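Membrane protein (Acinetobacter baumannii AB307-0294, PDB 5DL5) probably forms an outer-membrane beta-barrel channel through which small solutes, including some antibiotics, enter the periplasm. Local coordinates at residues A[227-230]-A[234-237]; A[366-371]-A[405-410]; A[216-221]-A[313-318]. All blocks are in the same frame, centred on the assembly; numbering follows the deposited sequence.

All three contacts belong to one OprD-family barrel. Contact 1 pairs neighbouring strands next to a tight turn, and contact 2 packs two loops against each other. By the usual porin topology these are the periplasmic and the extracellular end, respectively. Their centres lie about 40 Å apart. Contact 3 is the deepest, about 10 Å from the centre of the chain. It joins the wall to a loop folded inside the barrel, and its centre is about 27 Å from that of contact 1 and 25 Å from that of contact 2. Contacts 1 and 3 share strand 216-229. A bound C8E detergent molecule lies about 13 Å from the side chain of Ser315 in contact 3.

Contact 1 (A[227-230]-A[234-237]); sequences QPLA and SLTY
Gln227 and Leu235 are joined by two backbone hydrogen bonds. Gln227 N donates to Leu235 O at 2.7 Å, and Leu235 N donates to Gln227 O at 3.0 Å. Both bonds are near straight at the hydrogen (163° and 166°). Gln227 O also takes a CA-H...O contact from Ser234 CA at 3.4 Å.

This is an antiparallel beta hairpin, made by strands 216-229 and 233-246 of the porin barrel. Gln227 and Leu235 form a hydrogen-bonded pair, and Pro228 and Ser234 form the non-hydrogen-bonded pair next to it. The short connection is consistent with a periplasmic turn of an OprD-type barrel. On its far side strand 233-246 is paired with strand 273-286, through Ser234 with Ala285 and Thr236 with Thr283.

Apolar contacts lie on the face that carries Gln227 and Leu235. Leu229 CD1 touches Leu235 CD1 at 4.1 Å, and the two side chains meet at a slant. The same Leu229 methyl, CD1, lies 4.0 Å from Ser234 C. Leu229 has CG opposite its carbonyl carbon (chi1 -67°), and its branch extends over the backbone of the partner strand. Both leucines also rest on Tyr284 of strand 273-286. Farther along, the Tyr237 ring presents an edge to Gln227, with Tyr237 CE1 4.4 Å from Gln227 CB. On the other face Ser234 CB approaches Pro228 CA at 4.4 Å.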
loop_
_atom_site.group_PDB
_atom_site.type_symbol
_atom_site.label_atom_id
_atom_site.label_comp_id
_atom_site.label_asym_id
_atom_site.label_seq_id
_atom_site.Cartn_x
_atom_site.Cartn_y
_atom_site.Cartn_z
ATOM N N GLN A 227 6.536 8.581 -23.148
ATOM C CA GLN A 227 7.088 9.104 -24.357
ATOM C C GLN A 227 7.643 7.976 -25.280
ATOM O O GLN A 227 8.695 7.403 -25.027
ATOM C CB GLN A 227 8.137 10.094 -23.908
ATOM C CG GLN A 227 8.143 11.338 -24.763
ATOM C CD GLN A 227 8.837 11.054 -25.980
ATOM O OE1 GLN A 227 9.788 10.325 -25.911
ATOM N NE2 GLN A 227 8.351 11.523 -27.111
ATOM N N PRO A 228 6.880 7.602 -26.303
ATOM C CA PRO A 228 7.234 6.560 -27.272
ATOM C C PRO A 228 8.551 6.831 -27.934
ATOM O O PRO A 228 8.833 7.997 -28.178
ATOM C CB PRO A 228 6.132 6.687 -28.342
ATOM C CG PRO A 228 4.967 7.203 -27.592
ATOM C CD PRO A 228 5.555 8.169 -26.604
ATOM N N LEU A 229 9.349 5.791 -28.132
ATOM C CA LEU A 229 10.643 5.862 -28.787
ATOM C C LEU A 229 10.636 4.758 -29.869
ATOM O O LEU A 229 9.735 3.901 -29.872
ATOM C CB LEU A 229 11.772 5.590 -27.758
ATOM C CG LEU A 229 12.051 6.591 -26.621
ATOM C CD1 LEU A 229 13.183 6.110 -25.731
ATOM C CD2 LEU A 229 12.476 7.897 -27.248
ATOM N N ALA A 230 11.661 4.732 -30.728
ATOM C CA ALA A 230 11.821 3.663 -31.733
ATOM C C ALA A 230 12.048 2.275 -31.113
ATOM O O ALA A 230 12.521 2.156 -29.977
ATOM C CB ALA A 230 12.954 3.990 -32.735
ATOM N N SER A 234 10.325 3.025 -24.859
ATOM C CA SER A 234 9.695 4.195 -24.359
ATOM C C SER A 234 10.408 4.665 -23.166
ATOM O O SER A 234 11.119 3.925 -22.542
ATOM C CB SER A 234 8.232 3.926 -23.907
ATOM O OG SER A 234 8.241 3.045 -22.797
ATOM N N LEU A 235 10.081 5.887 -22.847
ATOM C CA LEU A 235 10.515 6.549 -21.668
ATOM C C LEU A 235 9.304 7.008 -20.940
ATOM O O LEU A 235 8.486 7.681 -21.532
ATOM C CB LEU A 235 11.401 7.736 -22.034
ATOM C CG LEU A 235 12.612 7.756 -21.097
ATOM C CD1 LEU A 235 13.753 7.037 -21.774
ATOM C CD2 LEU A 235 13.003 9.173 -20.727
ATOM N N THR A 236 9.206 6.670 -19.670
ATOM C CA THR A 236 8.119 7.102 -18.847
ATOM C C THR A 236 8.672 7.932 -17.673
ATOM O O THR A 236 9.530 7.451 -16.911
ATOM C CB THR A 236 7.360 5.870 -18.279
ATOM O OG1 THR A 236 6.996 5.089 -19.382
ATOM C CG2 THR A 236 6.106 6.226 -17.340
ATOM N N TYR A 237 8.088 9.133 -17.502
ATOM C CA TYR A 237 8.421 10.016 -16.444
ATOM C C TYR A 237 7.289 10.126 -15.499
ATOM O O TYR A 237 6.127 10.165 -15.893
ATOM C CB TYR A 237 8.652 11.430 -16.983
ATOM C CG TYR A 237 9.684 11.542 -18.050
ATOM C CD1 TYR A 237 9.317 11.482 -19.389
ATOM C CD2 TYR A 237 10.977 11.774 -17.739
ATOM C CE1 TYR A 237 10.248 11.670 -20.395
ATOM C CE2 TYR A 237 11.924 11.956 -18.700
ATOM C CZ TYR A 237 11.538 11.913 -20.028
ATOM O OH TYR A 237 12.495 12.044 -20.978
#

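Contact 2 (A[366-371]-A[405-410]); sequences RNVTDD and SDAYQG
Val368 and Thr369 lie in the bulged loop between strands 351-365 and 371-384, and together they meet Ala407 of a type I beta turn running from Ser405 to Tyr408. Ala407 CB is the meeting point. Val368 CG1 touches Ala407 CB at 3.9 Å and Thr369 CG2 touches it at 3.8 Å. The alanine methyl thus rests against two methyls from consecutive residues. The touch is small and purely apolar, and it lies at the protein surface.

Val368 and Thr369 can both face the same way because they form a classic beta bulge opposite Val365. By the topology of OprD-family porins this is the extracellular rim, where loops join upward and downward strands of the barrel. The second loop here connects strands 394-404 and 416-428.

Thr369 divides its branches between two tasks. Thr369 OG1 lies opposite the backbone N (chi1 -179°) and accepts from Asp371 N at 2.8 Å, which makes an ST turn. That leaves CG2 directed at Ala407.

The turn holding Ala407 is braced at Ser405 O. Tyr408 N reaches Ser405 O at 3.1 Å, closing the turn. Gln409 NE2 reaches Ser405 O at 2.9 Å from the opposite face of the carbonyl plane, almost straight at the hydrogen (174°). Gln409 OE1 in turn accepts from Asp415 N, so both ends of this amide are held. Ser405 OG is bonded to Gln373 N near the start of strand 371-384. The ring of Tyr408 meets that of Tyr412, with the planes about 15° apart.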
loop_
_atom_site.group_PDB
_atom_site.type_symbol
_atom_site.label_atom_id
_atom_site.label_comp_id
_atom_site.label_asym_id
_atom_site.label_seq_id
_atom_site.Cartn_x
_atom_site.Cartn_y
_atom_site.Cartn_z
ATOM N N ARG A 366 16.247 13.030 15.874
ATOM C CA ARG A 366 16.053 14.139 16.740
ATOM C C ARG A 366 17.036 14.058 17.871
ATOM O O ARG A 366 17.117 13.014 18.479
ATOM C CB ARG A 366 14.578 14.033 17.331
ATOM C CG ARG A 366 14.317 15.177 18.353
ATOM C CD ARG A 366 12.836 15.177 18.756
ATOM N NE ARG A 366 12.628 14.019 19.626
ATOM C CZ ARG A 366 12.841 14.039 20.950
ATOM N NH1 ARG A 366 13.157 15.160 21.580
ATOM N NH2 ARG A 366 12.658 12.930 21.662
ATOM N N ASN A 367 17.754 15.129 18.173
ATOM C CA ASN A 367 18.792 15.168 19.237
ATOM C C ASN A 367 20.011 14.222 19.065
ATOM O O ASN A 367 20.743 14.011 20.058
ATOM C CB ASN A 367 18.210 14.896 20.651
ATOM C CG ASN A 367 17.354 16.021 21.171
ATOM O OD1 ASN A 367 17.519 17.183 20.767
ATOM N ND2 ASN A 367 16.414 15.678 22.068
ATOM N N VAL A 368 20.176 13.598 17.875
ATOM C CA VAL A 368 21.318 12.725 17.630
ATOM C C VAL A 368 22.150 13.252 16.461
ATOM O O VAL A 368 23.282 13.434 16.664
ATOM C CB VAL A 368 20.919 11.238 17.452
ATOM C CG1 VAL A 368 22.152 10.368 17.164
ATOM C CG2 VAL A 368 20.195 10.732 18.720
ATOM N N THR A 369 21.570 13.519 15.287
ATOM C CA THR A 369 22.348 13.863 14.097
ATOM C C THR A 369 21.428 14.384 13.031
ATOM O O THR A 369 20.230 14.047 12.968
ATOM C CB THR A 369 23.022 12.605 13.466
ATOM O OG1 THR A 369 23.789 12.970 12.340
ATOM C CG2 THR A 369 21.988 11.601 12.929
ATOM N N ASP A 370 22.040 15.040 12.073
ATOM C CA ASP A 370 21.387 15.573 10.899
ATOM C C ASP A 370 21.825 14.713 9.694
ATOM O O ASP A 370 21.365 14.944 8.554
ATOM C CB ASP A 370 21.784 17.077 10.709
ATOM C CG ASP A 370 21.058 18.011 11.668
ATOM O OD1 ASP A 370 19.924 17.731 12.013
ATOM O OD2 ASP A 370 21.630 19.040 12.099
ATOM N N ASP A 371 22.687 13.713 9.890
ATOM C CA ASP A 371 23.325 13.095 8.738
ATOM C C ASP A 371 23.216 11.585 8.569
ATOM O O ASP A 371 24.032 10.987 7.856
ATOM C CB ASP A 371 24.823 13.445 8.771
ATOM C CG ASP A 371 25.069 14.941 8.925
ATOM O OD1 ASP A 371 24.654 15.686 8.023
ATOM O OD2 ASP A 371 25.650 15.404 9.942
ATOM N N SER A 405 22.966 3.710 9.132
ATOM C CA SER A 405 23.945 4.177 10.173
ATOM C C SER A 405 23.494 3.868 11.618
ATOM O O SER A 405 22.332 3.469 11.901
ATOM C CB SER A 405 24.334 5.685 10.068
ATOM O OG SER A 405 23.325 6.471 9.715
ATOM N N ASP A 406 24.405 4.067 12.527
ATOM C CA ASP A 406 24.189 3.790 13.969
ATOM C C ASP A 406 22.942 4.484 14.570
ATOM O O ASP A 406 22.237 3.861 15.410
ATOM C CB ASP A 406 25.374 4.280 14.794
ATOM C CG ASP A 406 26.597 3.569 14.464
ATOM O OD1 ASP A 406 26.417 2.495 13.868
ATOM O OD2 ASP A 406 27.733 4.022 14.832
ATOM N N ALA A 407 22.679 5.715 14.078
ATOM C CA ALA A 407 21.638 6.577 14.579
ATOM C C ALA A 407 20.230 6.161 14.090
ATOM O O ALA A 407 19.288 6.690 14.542
ATOM C CB ALA A 407 21.972 7.996 14.104
ATOM N N TYR A 408 20.129 5.285 13.092
ATOM C CA TYR A 408 18.897 4.858 12.440
ATOM C C TYR A 408 18.751 3.356 12.464
ATOM O O TYR A 408 18.523 2.693 11.438
ATOM C CB TYR A 408 18.857 5.362 11.005
ATOM C CG TYR A 408 17.534 5.651 10.332
ATOM C CD1 TYR A 408 16.597 6.563 10.883
ATOM C CD2 TYR A 408 17.229 5.083 9.103
ATOM C CE1 TYR A 408 15.348 6.936 10.224
ATOM C CE2 TYR A 408 16.002 5.377 8.491
ATOM C CZ TYR A 408 15.090 6.363 9.046
ATOM O OH TYR A 408 13.960 6.543 8.286
ATOM N N GLN A 409 18.747 2.849 13.663
ATOM C CA GLN A 409 18.595 1.435 13.947
ATOM C C GLN A 409 17.185 1.333 14.575
ATOM O O GLN A 409 16.223 1.288 13.846
ATOM C CB GLN A 409 19.736 0.903 14.852
ATOM C CG GLN A 409 21.123 0.857 14.182
ATOM C CD GLN A 409 21.185 0.018 12.903
ATOM O OE1 GLN A 409 20.832 -1.199 12.891
ATOM N NE2 GLN A 409 21.732 0.641 11.824
ATOM N N GLY A 410 17.080 1.401 15.896
ATOM C CA GLY A 410 15.817 1.270 16.601
ATOM C C GLY A 410 14.889 2.448 16.278
ATOM O O GLY A 410 13.683 2.272 16.278
#

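Contact 3 (A[216-221]-A[313-318]); sequences LERHYA and FQSIYL
Arg218 and Tyr220 reach from strand 216-229 to Ser315 and Tyr317 of the loop between strands 289-300 and 332-341. Tyr220 stands with CG opposite its backbone N (chi1 169°), which carries the ring straight out toward the loop. Its far end meets the CB of Tyr317. Tyr220 OH comes within 3.7 Å of Tyr317 CB, and Tyr220 CE1 within 3.9 Å. The approach of these two tyrosines is van der Waals packing. Tyr317 O lies near the plane of the Tyr220 ring, at its edge, 3.8 Å from Tyr220 OH. The two tyrosine side chains cross at about a right angle. The ring of Tyr317 leads away from the strand. Gln314 O sits in plane at the edge of that ring.

Arg218 also leaves the strand extended, but its chain bends at chi3 (72°). Arg218 NH2 then lies 3.5 Å from Ser315 CB and 3.6 Å from Ser315 OG, approaching at a slant. Leu216 CD1 lies 4.0 Å above one face of the Arg218 guanidinium, offset toward its rim. The strongest polar partners of Arg218 and Ser315 lie outside the two segments: Arg218 NH1 forms a salt bridge with Asp311 and Arg218 NH2 is bonded to Val134 O, while Ser315 OG is bonded to Asp311 O and Ala136 N.

Ser315 and Tyr317 each centre an inverse gamma turn, so the chain bends sharply at both. Such an inward-folded loop is consistent with the constriction of a porin channel. Strand 216-229 runs between strands 203-212 and 233-246. From the latter, Tyr242 meets the Tyr220 ring and bonds Tyr317 N through its OH, while the short strand 135-136 packs on the loop.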
loop_
_atom_site.group_PDB
_atom_site.type_symbol
_atom_site.label_atom_id
_atom_site.label_comp_id
_atom_site.label_asym_id
_atom_site.label_seq_id
_atom_site.Cartn_x
_atom_site.Cartn_y
_atom_site.Cartn_z
ATOM N N LEU A 216 -4.713 14.150 10.814
ATOM C CA LEU A 216 -3.929 14.727 9.827
ATOM C C LEU A 216 -4.755 15.137 8.623
ATOM O O LEU A 216 -5.865 14.616 8.432
ATOM C CB LEU A 216 -2.857 13.751 9.337
ATOM C CG LEU A 216 -3.266 12.355 8.816
ATOM C CD1 LEU A 216 -3.352 12.275 7.307
ATOM C CD2 LEU A 216 -2.155 11.389 9.153
ATOM N N GLU A 217 -4.148 15.993 7.830
ATOM C CA GLU A 217 -4.604 16.422 6.529
ATOM C C GLU A 217 -3.535 16.035 5.557
ATOM O O GLU A 217 -2.324 16.169 5.854
ATOM C CB GLU A 217 -4.912 17.955 6.499
ATOM C CG GLU A 217 -5.902 18.333 7.570
ATOM C CD GLU A 217 -6.126 19.854 7.742
ATOM O OE1 GLU A 217 -5.213 20.730 7.460
ATOM O OE2 GLU A 217 -7.247 20.151 8.243
ATOM N N ARG A 218 -3.955 15.502 4.427
ATOM C CA ARG A 218 -3.013 15.008 3.460
ATOM C C ARG A 218 -3.490 15.208 2.047
ATOM O O ARG A 218 -4.679 14.997 1.770
ATOM C CB ARG A 218 -2.706 13.534 3.725
ATOM C CG ARG A 218 -1.722 12.928 2.749
ATOM C CD ARG A 218 -0.967 11.737 3.378
ATOM N NE ARG A 218 -1.773 10.632 3.524
ATOM C CZ ARG A 218 -1.645 9.648 4.472
ATOM N NH1 ARG A 218 -0.785 9.688 5.483
ATOM N NH2 ARG A 218 -2.555 8.722 4.454
ATOM N N HIS A 219 -2.597 15.709 1.197
ATOM C CA HIS A 219 -2.868 15.808 -0.212
ATOM C C HIS A 219 -1.849 15.057 -1.019
ATOM O O HIS A 219 -0.683 14.991 -0.610
ATOM C CB HIS A 219 -2.945 17.299 -0.593
ATOM C CG HIS A 219 -4.035 18.052 0.135
ATOM N ND1 HIS A 219 -3.833 18.681 1.343
ATOM C CD2 HIS A 219 -5.355 18.202 -0.146
ATOM C CE1 HIS A 219 -4.962 19.225 1.755
ATOM N NE2 HIS A 219 -5.899 18.936 0.875
ATOM N N TYR A 220 -2.251 14.546 -2.177
ATOM C CA TYR A 220 -1.372 13.761 -3.069
ATOM C C TYR A 220 -1.641 14.318 -4.463
ATOM O O TYR A 220 -2.783 14.603 -4.829
ATOM C CB TYR A 220 -1.728 12.279 -3.060
ATOM C CG TYR A 220 -1.060 11.396 -4.127
ATOM C CD1 TYR A 220 0.212 10.868 -3.930
ATOM C CD2 TYR A 220 -1.712 11.109 -5.287
ATOM C CE1 TYR A 220 0.803 10.088 -4.858
ATOM C CE2 TYR A 220 -1.082 10.359 -6.271
ATOM C CZ TYR A 220 0.117 9.796 -5.991
ATOM O OH TYR A 220 0.746 9.030 -6.892
ATOM N N ALA A 221 -0.588 14.418 -5.262
ATOM C CA ALA A 221 -0.700 14.735 -6.691
ATOM C C ALA A 221 0.236 13.789 -7.470
ATOM O O ALA A 221 1.308 13.434 -6.989
ATOM C CB ALA A 221 -0.221 16.199 -6.920
ATOM N N PHE A 313 -2.243 1.664 5.607
ATOM C CA PHE A 313 -0.942 1.066 5.604
ATOM C C PHE A 313 -0.205 1.105 4.251
ATOM O O PHE A 313 0.947 0.877 4.183
ATOM C CB PHE A 313 -1.109 -0.367 6.155
ATOM C CG PHE A 313 0.166 -1.063 6.469
ATOM C CD1 PHE A 313 0.745 -0.878 7.673
ATOM C CD2 PHE A 313 0.772 -1.857 5.550
ATOM C CE1 PHE A 313 1.934 -1.507 7.998
ATOM C CE2 PHE A 313 1.937 -2.540 5.867
ATOM C CZ PHE A 313 2.500 -2.363 7.094
ATOM N N GLN A 314 -0.869 1.313 3.117
ATOM C CA GLN A 314 -0.257 1.310 1.857
ATOM C C GLN A 314 -0.286 2.722 1.248
ATOM O O GLN A 314 -0.138 2.869 0.026
ATOM C CB GLN A 314 -1.003 0.316 0.934
ATOM C CG GLN A 314 -0.186 -0.186 -0.232
ATOM C CD GLN A 314 -0.605 -1.611 -0.587
ATOM O OE1 GLN A 314 -0.371 -2.520 0.141
ATOM N NE2 GLN A 314 -1.328 -1.764 -1.668
ATOM N N SER A 315 -0.486 3.769 2.068
ATOM C CA SER A 315 -0.627 5.135 1.545
ATOM C C SER A 315 0.776 5.731 1.184
ATOM O O SER A 315 1.193 6.727 1.741
ATOM C CB SER A 315 -1.346 6.028 2.547
ATOM O OG SER A 315 -2.639 5.530 2.746
ATOM N N ILE A 316 1.490 5.089 0.263
ATOM C CA ILE A 316 2.934 5.350 0.013
ATOM C C ILE A 316 3.146 5.165 -1.487
ATOM O O ILE A 316 3.852 4.266 -1.865
ATOM C CB ILE A 316 3.803 4.522 0.972
ATOM C CG1 ILE A 316 5.302 4.694 0.806
ATOM C CG2 ILE A 316 3.702 3.043 0.814
ATOM C CD1 ILE A 316 5.917 5.960 1.232
ATOM N N TYR A 317 2.506 5.961 -2.332
ATOM C CA TYR A 317 2.556 5.781 -3.810
ATOM C C TYR A 317 3.825 6.549 -4.364
ATOM O O TYR A 317 3.731 7.586 -4.952
ATOM C CB TYR A 317 1.263 6.255 -4.437
ATOM C CG TYR A 317 0.044 5.215 -4.389
ATOM C CD1 TYR A 317 -0.291 4.552 -3.245
ATOM C CD2 TYR A 317 -0.783 5.076 -5.434
ATOM C CE1 TYR A 317 -1.335 3.664 -3.183
ATOM C CE2 TYR A 317 -1.891 4.227 -5.402
ATOM C CZ TYR A 317 -2.138 3.504 -4.253
ATOM O OH TYR A 317 -3.204 2.664 -4.181
ATOM N N LEU A 318 5.002 6.110 -3.948
ATOM C CA LEU A 318 6.289 6.735 -4.293
ATOM C C LEU A 318 7.264 5.587 -4.709
ATOM O O LEU A 318 7.047 4.446 -4.311
ATOM C CB LEU A 318 6.846 7.405 -3.049
ATOM C CG LEU A 318 6.035 8.608 -2.560
ATOM C CD1 LEU A 318 6.535 9.075 -1.218
ATOM C CD2 LEU A 318 6.100 9.761 -3.488
#